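Local structure of designed CISK-PX domain (Synthetic construct, 4OXW) at residues 27-32 and 40-45; 8-13 and 91-96; 13-18 and 76-81. The protein is a computationally designed CISK PX domain that probably retains the phosphoinositide-binding fold of its natural relatives. All coordinates share one frame; numbering follows the deposited sequence.

Interaction 1: 27-32 and 40-45; sequences MYKIKV and AVYRRY. With SO4 (sulfate ion), chain B; SO4 (sulfate ion), chain C.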
loop_
_atom_site.group_PDB
_atom_site.type_symbol
_atom_site.label_atom_id
_atom_site.label_comp_id
_atom_site.label_asym_id
_atom_site.label_seq_id
_atom_site.Cartn_x
_atom_site.Cartn_y
_atom_site.Cartn_z
ATOM N N MET A 27 1.787 6.310 -7.684
ATOM C CA MET A 27 0.789 5.368 -7.203
ATOM C C MET A 27 1.283 3.951 -7.372
ATOM O O MET A 27 2.022 3.632 -8.294
ATOM C CB MET A 27 -0.507 5.559 -7.949
ATOM C CG MET A 27 -1.078 6.947 -7.768
ATOM S SD MET A 27 -2.799 6.873 -7.277
ATOM C CE MET A 27 -3.148 8.636 -7.344
ATOM N N TYR A 28 0.881 3.094 -6.441
ATOM C CA TYR A 28 1.298 1.702 -6.398
ATOM C C TYR A 28 0.092 0.884 -6.793
ATOM O O TYR A 28 -0.989 1.113 -6.269
ATOM C CB TYR A 28 1.827 1.295 -4.975
ATOM C CG TYR A 28 3.074 2.108 -4.637
ATOM C CD1 TYR A 28 4.336 1.675 -5.025
ATOM C CD2 TYR A 28 2.977 3.341 -4.036
ATOM C CE1 TYR A 28 5.470 2.434 -4.813
ATOM C CE2 TYR A 28 4.107 4.122 -3.799
ATOM C CZ TYR A 28 5.369 3.679 -4.235
ATOM O OH TYR A 28 6.548 4.429 -4.039
ATOM N N LYS A 29 0.273 -0.008 -7.763
ATOM C CA LYS A 29 -0.799 -0.870 -8.223
ATOM C C LYS A 29 -0.849 -2.124 -7.352
ATOM O O LYS A 29 0.067 -2.940 -7.381
ATOM C CB LYS A 29 -0.543 -1.245 -9.689
ATOM C CG LYS A 29 -1.565 -2.207 -10.222
ATOM C CD LYS A 29 -1.289 -2.595 -11.662
ATOM C CE LYS A 29 -2.472 -3.399 -12.201
ATOM N NZ LYS A 29 -2.219 -3.894 -13.598
ATOM N N ILE A 30 -1.898 -2.253 -6.538
ATOM C CA ILE A 30 -2.078 -3.433 -5.699
ATOM C C ILE A 30 -3.023 -4.423 -6.438
ATOM O O ILE A 30 -4.181 -4.084 -6.732
ATOM C CB ILE A 30 -2.674 -3.104 -4.337
ATOM C CG1 ILE A 30 -1.948 -1.899 -3.679
ATOM C CG2 ILE A 30 -2.672 -4.354 -3.441
ATOM C CD1 ILE A 30 -2.605 -1.424 -2.404
ATOM N N LYS A 31 -2.507 -5.603 -6.735
ATOM C CA LYS A 31 -3.297 -6.704 -7.330
ATOM C C LYS A 31 -3.853 -7.545 -6.181
ATOM O O LYS A 31 -3.120 -7.924 -5.261
ATOM C CB LYS A 31 -2.426 -7.568 -8.268
ATOM C CG LYS A 31 -2.137 -6.885 -9.604
ATOM C CD LYS A 31 -1.302 -7.744 -10.553
ATOM C CE LYS A 31 -1.673 -9.224 -10.540
ATOM N NZ LYS A 31 -0.865 -9.977 -11.555
ATOM N N VAL A 32 -5.170 -7.769 -6.198
ATOM C CA VAL A 32 -5.871 -8.404 -5.098
ATOM C C VAL A 32 -6.576 -9.625 -5.696
ATOM O O VAL A 32 -7.204 -9.513 -6.725
ATOM C CB VAL A 32 -6.891 -7.475 -4.453
ATOM C CG1 VAL A 32 -7.575 -8.153 -3.263
ATOM C CG2 VAL A 32 -6.255 -6.162 -4.028
ATOM N N ALA A 40 -7.481 -4.787 -9.254
ATOM C CA ALA A 40 -6.382 -3.919 -8.836
ATOM C C ALA A 40 -6.941 -2.630 -8.268
ATOM O O ALA A 40 -7.983 -2.146 -8.705
ATOM C CB ALA A 40 -5.511 -3.607 -10.034
ATOM N N VAL A 41 -6.218 -2.048 -7.319
ATOM C CA VAL A 41 -6.516 -0.728 -6.801
ATOM C C VAL A 41 -5.190 0.005 -6.878
ATOM O O VAL A 41 -4.111 -0.611 -6.867
ATOM C CB VAL A 41 -7.066 -0.701 -5.358
ATOM C CG1 VAL A 41 -8.451 -1.393 -5.336
ATOM C CG2 VAL A 41 -6.112 -1.358 -4.372
ATOM N N TYR A 42 -5.282 1.319 -6.919
ATOM C CA TYR A 42 -4.086 2.124 -6.953
ATOM C C TYR A 42 -4.032 2.985 -5.722
ATOM O O TYR A 42 -5.016 3.679 -5.418
ATOM C CB TYR A 42 -4.127 3.021 -8.210
ATOM C CG TYR A 42 -4.092 2.204 -9.443
ATOM C CD1 TYR A 42 -2.918 1.942 -10.066
ATOM C CD2 TYR A 42 -5.248 1.623 -9.932
ATOM C CE1 TYR A 42 -2.891 1.149 -11.191
ATOM C CE2 TYR A 42 -5.231 0.823 -11.042
ATOM C CZ TYR A 42 -4.036 0.600 -11.675
ATOM O OH TYR A 42 -3.983 -0.201 -12.795
ATOM N N ARG A 43 -2.884 3.040 -5.053
ATOM C CA ARG A 43 -2.744 3.771 -3.799
ATOM C C ARG A 43 -1.422 4.473 -3.702
ATOM O O ARG A 43 -0.364 3.920 -4.014
ATOM C CB ARG A 43 -2.881 2.824 -2.577
ATOM C CG ARG A 43 -4.224 2.113 -2.554
ATOM C CD ARG A 43 -5.358 3.058 -2.102
ATOM N NE ARG A 43 -6.620 2.320 -2.054
ATOM C CZ ARG A 43 -7.636 2.477 -2.864
ATOM N NH1 ARG A 43 -7.609 3.376 -3.846
ATOM N NH2 ARG A 43 -8.723 1.722 -2.717
ATOM N N ARG A 44 -1.459 5.678 -3.190
ATOM C CA ARG A 44 -0.234 6.440 -2.901
ATOM C C ARG A 44 0.354 6.069 -1.561
ATOM O O ARG A 44 -0.348 5.536 -0.693
ATOM C CB ARG A 44 -0.574 7.983 -2.856
ATOM C CG ARG A 44 -1.157 8.549 -4.103
ATOM C CD ARG A 44 -1.757 9.926 -3.801
ATOM N NE ARG A 44 -0.717 10.821 -3.307
ATOM C CZ ARG A 44 -0.951 11.886 -2.548
ATOM N NH1 ARG A 44 -2.201 12.206 -2.199
ATOM N NH2 ARG A 44 0.058 12.654 -2.154
ATOM N N TYR A 45 1.622 6.392 -1.338
ATOM C CA TYR A 45 2.250 6.161 -0.049
ATOM C C TYR A 45 1.431 6.801 1.064
ATOM O O TYR A 45 1.248 6.220 2.137
ATOM C CB TYR A 45 3.684 6.733 0.037
ATOM C CG TYR A 45 4.288 6.580 1.406
ATOM C CD1 TYR A 45 4.867 5.380 1.818
ATOM C CD2 TYR A 45 4.304 7.645 2.324
ATOM C CE1 TYR A 45 5.418 5.235 3.083
ATOM C CE2 TYR A 45 4.834 7.488 3.575
ATOM C CZ TYR A 45 5.374 6.293 3.975
ATOM O OH TYR A 45 5.925 6.141 5.225
HETATM S S SO4 B . 2.825 10.627 -1.645
HETATM O O1 SO4 B . 3.974 9.892 -2.280
HETATM O O2 SO4 B . 2.484 11.644 -2.689
HETATM O O3 SO4 B . 1.674 9.841 -1.146
HETATM O O4 SO4 B . 3.372 11.223 -0.418
HETATM S S SO4 C . -1.770 15.396 0.193
HETATM O O1 SO4 C . -0.457 15.197 -0.467
HETATM O O2 SO4 C . -2.373 16.686 -0.241
HETATM O O3 SO4 C . -2.722 14.306 -0.176
HETATM O O4 SO4 C . -1.591 15.401 1.665
#
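Lys29 and Tyr42 lie side by side and point the same way on one face of an antiparallel beta hairpin, the pairing of strands 25-34 and 37-44 in the three-stranded sheet of this PX fold. The lysine is fully stretched, its CG anti to the backbone N (chi1 177°), which lays the methylenes along the ring: Lys29 CG is 3.7 Å from Tyr42 CE1, and farther out Lys29 CE touches both Tyr42 OH and the methyl of Ala40. Two residues back along the strand, on the same face, Met27 crosses Tyr42 at about a right angle, its sulfur resting near Tyr42 CB, while Met27 CE touches Arg44 CG at 3.8 Å.

On the other face Ile30 and Val41 are a hydrogen-bonded pair, with Ile30 CB 3.9 Å from Val41 CG2, and Ile30 CD1 reaches on to the CG of Arg43. Helix 105-112 covers this side: Ile30 packs on Phe110, whose carbonyl receives Arg43 NH2. Four backbone bonds hold the strands together, the Ile30 N to Val41 O bond measuring 2.8 Å.

Beyond the hydrogen-bonded pair Tyr28 and Arg43, Arg44 spreads its guanidinium between two sulfate ions, probably from the crystallisation liquor, in a way consistent with an anion-binding PX surface. Arg44 NH2 gives a 2.7 Å hydrogen bond to O2 of the chain B sulfate and a nearly straight one, 177° at the hydrogen, to O1 of the chain C sulfate.

Interaction 2: 8-13 and 91-96; sequences MKVSIP and YIQRIV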
loop_
_atom_site.group_PDB
_atom_site.type_symbol
_atom_site.label_atom_id
_atom_site.label_comp_id
_atom_site.label_asym_id
_atom_site.label_seq_id
_atom_site.Cartn_x
_atom_site.Cartn_y
_atom_site.Cartn_z
ATOM N N MET A 8 -7.264 -14.184 0.935
ATOM C CA MET A 8 -6.916 -12.986 0.110
ATOM C C MET A 8 -5.410 -12.883 -0.134
ATOM O O MET A 8 -4.620 -12.874 0.812
ATOM C CB MET A 8 -7.436 -11.716 0.775
ATOM C CG MET A 8 -7.273 -10.459 -0.066
ATOM S SD MET A 8 -8.367 -9.125 0.476
ATOM C CE MET A 8 -9.975 -9.811 0.089
ATOM N N LYS A 9 -5.029 -12.807 -1.409
ATOM C CA LYS A 9 -3.630 -12.795 -1.832
ATOM C C LYS A 9 -3.444 -11.388 -2.409
ATOM O O LYS A 9 -4.284 -10.966 -3.193
ATOM C CB LYS A 9 -3.423 -13.853 -2.926
ATOM C CG LYS A 9 -2.024 -14.428 -3.017
ATOM C CD LYS A 9 -2.031 -15.900 -3.431
ATOM C CE LYS A 9 -2.010 -16.066 -4.945
ATOM N NZ LYS A 9 -2.598 -17.360 -5.397
ATOM N N VAL A 10 -2.402 -10.659 -1.968
ATOM C CA VAL A 10 -2.102 -9.322 -2.494
ATOM C C VAL A 10 -0.665 -9.208 -2.971
ATOM O O VAL A 10 0.220 -9.915 -2.477
ATOM C CB VAL A 10 -2.379 -8.223 -1.458
ATOM C CG1 VAL A 10 -3.866 -8.220 -1.129
ATOM C CG2 VAL A 10 -1.572 -8.464 -0.185
ATOM N N SER A 11 -0.432 -8.356 -3.956
ATOM C CA SER A 11 0.918 -8.080 -4.450
ATOM C C SER A 11 0.930 -6.686 -5.065
ATOM O O SER A 11 -0.123 -6.087 -5.260
ATOM C CB SER A 11 1.366 -9.101 -5.518
ATOM O OG SER A 11 0.520 -9.078 -6.663
ATOM N N ILE A 12 2.129 -6.131 -5.249
ATOM C CA ILE A 12 2.310 -4.828 -5.857
ATOM C C ILE A 12 3.331 -4.943 -6.986
ATOM O O ILE A 12 4.558 -4.796 -6.777
ATOM C CB ILE A 12 2.756 -3.745 -4.825
ATOM C CG1 ILE A 12 1.801 -3.730 -3.642
ATOM C CG2 ILE A 12 2.781 -2.378 -5.508
ATOM C CD1 ILE A 12 2.162 -2.694 -2.586
ATOM N N PRO A 13 2.831 -5.268 -8.193
ATOM C CA PRO A 13 3.734 -5.539 -9.319
ATOM C C PRO A 13 4.473 -4.303 -9.809
ATOM O O PRO A 13 5.633 -4.398 -10.246
ATOM C CB PRO A 13 2.781 -6.079 -10.394
ATOM C CG PRO A 13 1.413 -5.643 -9.981
ATOM C CD PRO A 13 1.453 -5.676 -8.484
ATOM N N TYR A 91 4.407 -5.051 3.569
ATOM C CA TYR A 91 3.477 -4.477 4.560
ATOM C C TYR A 91 2.027 -4.952 4.368
ATOM O O TYR A 91 1.396 -5.503 5.283
ATOM C CB TYR A 91 3.511 -2.966 4.479
ATOM C CG TYR A 91 2.579 -2.268 5.452
ATOM C CD1 TYR A 91 2.977 -2.038 6.769
ATOM C CD2 TYR A 91 1.333 -1.802 5.045
ATOM C CE1 TYR A 91 2.120 -1.423 7.674
ATOM C CE2 TYR A 91 0.477 -1.160 5.923
ATOM C CZ TYR A 91 0.860 -0.991 7.242
ATOM O OH TYR A 91 -0.012 -0.365 8.092
ATOM N N ILE A 92 1.503 -4.746 3.160
ATOM C CA ILE A 92 0.114 -5.083 2.910
ATOM C C ILE A 92 -0.091 -6.615 2.944
ATOM O O ILE A 92 -1.151 -7.092 3.393
ATOM C CB ILE A 92 -0.451 -4.385 1.638
ATOM C CG1 ILE A 92 -1.980 -4.459 1.626
ATOM C CG2 ILE A 92 0.137 -4.983 0.358
ATOM C CD1 ILE A 92 -2.699 -3.742 2.760
ATOM N N GLN A 93 0.922 -7.370 2.542
ATOM C CA GLN A 93 0.845 -8.872 2.672
ATOM C C GLN A 93 0.739 -9.280 4.126
ATOM O O GLN A 93 -0.029 -10.195 4.483
ATOM C CB GLN A 93 2.035 -9.546 1.972
ATOM C CG GLN A 93 1.943 -9.479 0.479
ATOM C CD GLN A 93 3.151 -10.017 -0.274
ATOM O OE1 GLN A 93 4.220 -10.207 0.285
ATOM N NE2 GLN A 93 2.972 -10.260 -1.573
ATOM N N ARG A 94 1.518 -8.610 4.974
ATOM C CA ARG A 94 1.465 -8.894 6.388
ATOM C C ARG A 94 0.129 -8.530 6.962
ATOM O O ARG A 94 -0.401 -9.251 7.802
ATOM C CB ARG A 94 2.565 -8.150 7.088
ATOM C CG ARG A 94 3.900 -8.836 6.966
ATOM C CD ARG A 94 4.052 -9.845 8.108
ATOM N NE ARG A 94 5.181 -10.770 7.951
ATOM C CZ ARG A 94 6.458 -10.400 7.852
ATOM N NH1 ARG A 94 6.793 -9.107 7.860
ATOM N NH2 ARG A 94 7.398 -11.331 7.719
ATOM N N ILE A 95 -0.433 -7.392 6.563
ATOM C CA ILE A 95 -1.761 -7.040 7.023
ATOM C C ILE A 95 -2.791 -8.114 6.685
ATOM O O ILE A 95 -3.565 -8.518 7.559
ATOM C CB ILE A 95 -2.205 -5.671 6.423
ATOM C CG1 ILE A 95 -1.355 -4.556 7.002
ATOM C CG2 ILE A 95 -3.707 -5.455 6.615
ATOM C CD1 ILE A 95 -1.702 -4.129 8.389
ATOM N N VAL A 96 -2.825 -8.579 5.442
ATOM C CA VAL A 96 -3.901 -9.446 4.977
ATOM C C VAL A 96 -3.690 -10.870 5.534
ATOM O O VAL A 96 -4.628 -11.677 5.524
ATOM C CB VAL A 96 -3.979 -9.424 3.458
ATOM C CG1 VAL A 96 -4.800 -10.559 2.877
ATOM C CG2 VAL A 96 -4.580 -8.074 3.075
#
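The carbonyl oxygen of Val10 takes a hydrogen bond from the side-chain amide of Gln93, NE2 to O 2.9 Å and fairly straight at 168°. The oxygen lies almost in the amide plane, whereas the donor stands tilted by 17° from the carbonyl plane. Through this bond the end of helix 78-96 grips the backbone of strand 9-18, the two running antiparallel at 174° as the helix packs against the sheet of the PX fold.

The glutamine reaches the strand by lying extended beyond CG, and it slides past Val10 in the opposite direction, bringing Gln93 CG to 3.7 Å from Val10 CG2. The same methyl also meets Ile92 CG2 at 3.9 Å. Just before the strand Met8 and Val96 cross at about a right angle, Val96 CG1 lying 3.6 Å from Met8 CB; Leu111 of helix 105-112 touches both residues.

Shortening Gln93 to an alanine is likely to leave the Val10 carbonyl without this donor and to open a gap beside Val10 CG2. Deeper in, Ile12 CD1 approaches Ile92 CG2. Aliphatic groups, mostly branched, thus make up the apolar part, to which the Gln93 amide, with Glu89 accepting from Ile12 N, adds direction.

Interaction 3: 13-18 and 76-81; sequences PDFEKE and LDEQIL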
loop_
_atom_site.group_PDB
_atom_site.type_symbol
_atom_site.label_atom_id
_atom_site.label_comp_id
_atom_site.label_asym_id
_atom_site.label_seq_id
_atom_site.Cartn_x
_atom_site.Cartn_y
_atom_site.Cartn_z
ATOM N N PRO A 13 2.831 -5.268 -8.193
ATOM C CA PRO A 13 3.734 -5.539 -9.319
ATOM C C PRO A 13 4.473 -4.303 -9.809
ATOM O O PRO A 13 5.633 -4.398 -10.246
ATOM C CB PRO A 13 2.781 -6.079 -10.394
ATOM C CG PRO A 13 1.413 -5.643 -9.981
ATOM C CD PRO A 13 1.453 -5.676 -8.484
ATOM N N ASP A 14 3.825 -3.146 -9.722
ATOM C CA ASP A 14 4.387 -1.923 -10.281
ATOM C C ASP A 14 3.968 -0.688 -9.544
ATOM O O ASP A 14 2.935 -0.691 -8.854
ATOM C CB ASP A 14 3.881 -1.707 -11.700
ATOM C CG ASP A 14 4.052 -2.901 -12.568
ATOM O OD1 ASP A 14 5.199 -3.144 -13.003
ATOM O OD2 ASP A 14 3.033 -3.574 -12.820
ATOM N N PHE A 15 4.756 0.370 -9.732
ATOM C CA PHE A 15 4.344 1.736 -9.451
ATOM C C PHE A 15 4.159 2.490 -10.782
ATOM O O PHE A 15 4.650 2.058 -11.854
ATOM C CB PHE A 15 5.337 2.432 -8.530
ATOM C CG PHE A 15 6.673 2.642 -9.111
ATOM C CD1 PHE A 15 6.882 3.624 -10.045
ATOM C CD2 PHE A 15 7.734 1.841 -8.746
ATOM C CE1 PHE A 15 8.146 3.803 -10.607
ATOM C CE2 PHE A 15 8.984 2.033 -9.275
ATOM C CZ PHE A 15 9.189 2.998 -10.225
ATOM N N GLU A 16 3.412 3.578 -10.727
ATOM C CA GLU A 16 3.091 4.362 -11.911
ATOM C C GLU A 16 3.098 5.824 -11.509
ATOM O O GLU A 16 2.691 6.179 -10.401
ATOM C CB GLU A 16 1.699 3.999 -12.417
ATOM C CG GLU A 16 1.630 2.578 -12.950
ATOM C CD GLU A 16 0.254 2.147 -13.386
ATOM O OE1 GLU A 16 -0.653 3.008 -13.452
ATOM O OE2 GLU A 16 0.098 0.933 -13.664
ATOM N N LYS A 17 3.538 6.692 -12.408
ATOM C CA LYS A 17 3.515 8.127 -12.120
ATOM C C LYS A 17 2.406 8.773 -12.897
ATOM O O LYS A 17 2.363 8.658 -14.113
ATOM C CB LYS A 17 4.843 8.775 -12.464
ATOM C CG LYS A 17 6.045 7.954 -12.030
ATOM C CD LYS A 17 7.289 8.819 -11.870
ATOM C CE LYS A 17 8.552 7.974 -11.795
ATOM N NZ LYS A 17 9.759 8.745 -11.372
ATOM N N GLU A 18 1.508 9.440 -12.185
ATOM C CA GLU A 18 0.299 9.989 -12.772
ATOM C C GLU A 18 0.289 11.472 -12.477
ATOM O O GLU A 18 0.917 11.928 -11.516
ATOM C CB GLU A 18 -0.949 9.327 -12.161
ATOM C CG GLU A 18 -0.833 7.815 -11.969
ATOM C CD GLU A 18 -2.076 7.198 -11.347
ATOM O OE1 GLU A 18 -2.024 6.017 -10.924
ATOM O OE2 GLU A 18 -3.110 7.899 -11.284
ATOM N N LEU A 76 12.280 11.539 -8.478
ATOM C CA LEU A 76 13.326 11.299 -9.461
ATOM C C LEU A 76 13.923 9.909 -9.332
ATOM O O LEU A 76 14.282 9.301 -10.342
ATOM C CB LEU A 76 14.442 12.347 -9.323
ATOM C CG LEU A 76 15.670 12.156 -10.218
ATOM C CD1 LEU A 76 15.288 12.377 -11.675
ATOM C CD2 LEU A 76 16.809 13.077 -9.798
ATOM N N ASP A 77 14.034 9.403 -8.104
ATOM C CA ASP A 77 14.835 8.220 -7.904
ATOM C C ASP A 77 14.032 6.931 -7.949
ATOM O O ASP A 77 13.366 6.532 -7.012
ATOM C CB ASP A 77 15.711 8.300 -6.666
ATOM C CG ASP A 77 16.877 7.317 -6.730
ATOM O OD1 ASP A 77 16.741 6.289 -7.422
ATOM O OD2 ASP A 77 17.939 7.561 -6.103
ATOM N N GLU A 78 14.129 6.247 -9.077
ATOM C CA GLU A 78 13.444 4.993 -9.240
ATOM C C GLU A 78 14.023 3.917 -8.403
ATOM O O GLU A 78 13.343 2.945 -8.123
ATOM C CB GLU A 78 13.439 4.565 -10.725
ATOM C CG GLU A 78 12.408 5.333 -11.541
ATOM C CD GLU A 78 13.016 6.472 -12.315
ATOM O OE1 GLU A 78 14.160 6.858 -11.983
ATOM O OE2 GLU A 78 12.354 6.974 -13.253
ATOM N N GLN A 79 15.278 4.037 -7.966
ATOM C CA GLN A 79 15.833 3.027 -7.147
ATOM C C GLN A 79 15.137 3.070 -5.761
ATOM O O GLN A 79 14.802 2.021 -5.186
ATOM C CB GLN A 79 17.332 3.213 -7.033
ATOM C CG GLN A 79 17.960 2.714 -5.764
ATOM C CD GLN A 79 19.370 3.263 -5.612
ATOM O OE1 GLN A 79 20.346 2.545 -5.839
ATOM N NE2 GLN A 79 19.481 4.557 -5.266
ATOM N N ILE A 80 14.918 4.287 -5.279
ATOM C CA ILE A 80 14.150 4.491 -4.008
ATOM C C ILE A 80 12.711 3.953 -4.151
ATOM O O ILE A 80 12.185 3.277 -3.258
ATOM C CB ILE A 80 14.121 5.987 -3.645
ATOM C CG1 ILE A 80 15.493 6.401 -3.096
ATOM C CG2 ILE A 80 13.011 6.306 -2.661
ATOM C CD1 ILE A 80 15.571 7.886 -2.801
ATOM N N LEU A 81 12.084 4.253 -5.274
ATOM C CA LEU A 81 10.714 3.760 -5.547
ATOM C C LEU A 81 10.643 2.234 -5.645
ATOM O O LEU A 81 9.693 1.626 -5.146
ATOM C CB LEU A 81 10.109 4.425 -6.782
ATOM C CG LEU A 81 9.924 5.941 -6.809
ATOM C CD1 LEU A 81 9.401 6.510 -8.106
ATOM C CD2 LEU A 81 9.078 6.387 -5.610
#
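Apolar contact comes first, where Phe15 of strand 9-18 meets Leu81, packing the N-terminal turn of helix 78-96 against an edge strand of the PX-fold sheet. Leu81 CB sits over one face of the ring in a CH-pi contact, 4.0 Å from the centroid of Phe15 and 23° off the normal, displaced toward the rim; the nearest ring atom is Phe15 CE2, 3.6 Å from Leu81 CB. Phe15 carries its CG between the backbone N and the carbonyl carbon (chi1 66°), a first torsion that sends the ring out toward the helix. At the ring edge Glu78 CG comes up to Phe15 CZ, and Tyr28 of the neighbouring strand touches both Phe15 and Leu81.

Charge adds a weaker link. Lys17, extended beyond CG, crosses Glu78 at about a right angle and forms a long salt bridge, Lys17 NZ to Glu78 OE2 3.7 Å; the same ammonium passes Leu81 CD1 at 4.0 Å and donates a hydrogen bond to the carbonyl of Ala75.

Capping does not join the segments but orders the helix start that carries Glu78 and Leu81: N-cap Asp77 accepts through OD1 from Gln79 N at 2.7 Å and, weakly, from Ile80 N. The closest contacts are therefore apolar, over the Phe15 face, and the long ion pair is likely to add only a modest pull.

In the fold
From the N terminus, strand 9-18 supplies one side of both long-range contacts with helix 78-96. Its first half closes the widest loop, 8-13 to 91-96, at the C-terminal end of the helix. Its second half closes a smaller one, 13-18 to 76-81, at the helix start, so interaction 3 falls within interaction 2, the two sharing Pro13 with centres about 18 Å apart. The hairpin of interaction 1 is local and sits inside both loops; none of the three cross. Strand 25-34 joins them laterally, since backbone hydrogen bonds run from Lys31 N to Ser11 O and from Glu16 N to Met27 O. The helix is thereby secured near both ends to an edge strand, and through it to the whole sheet.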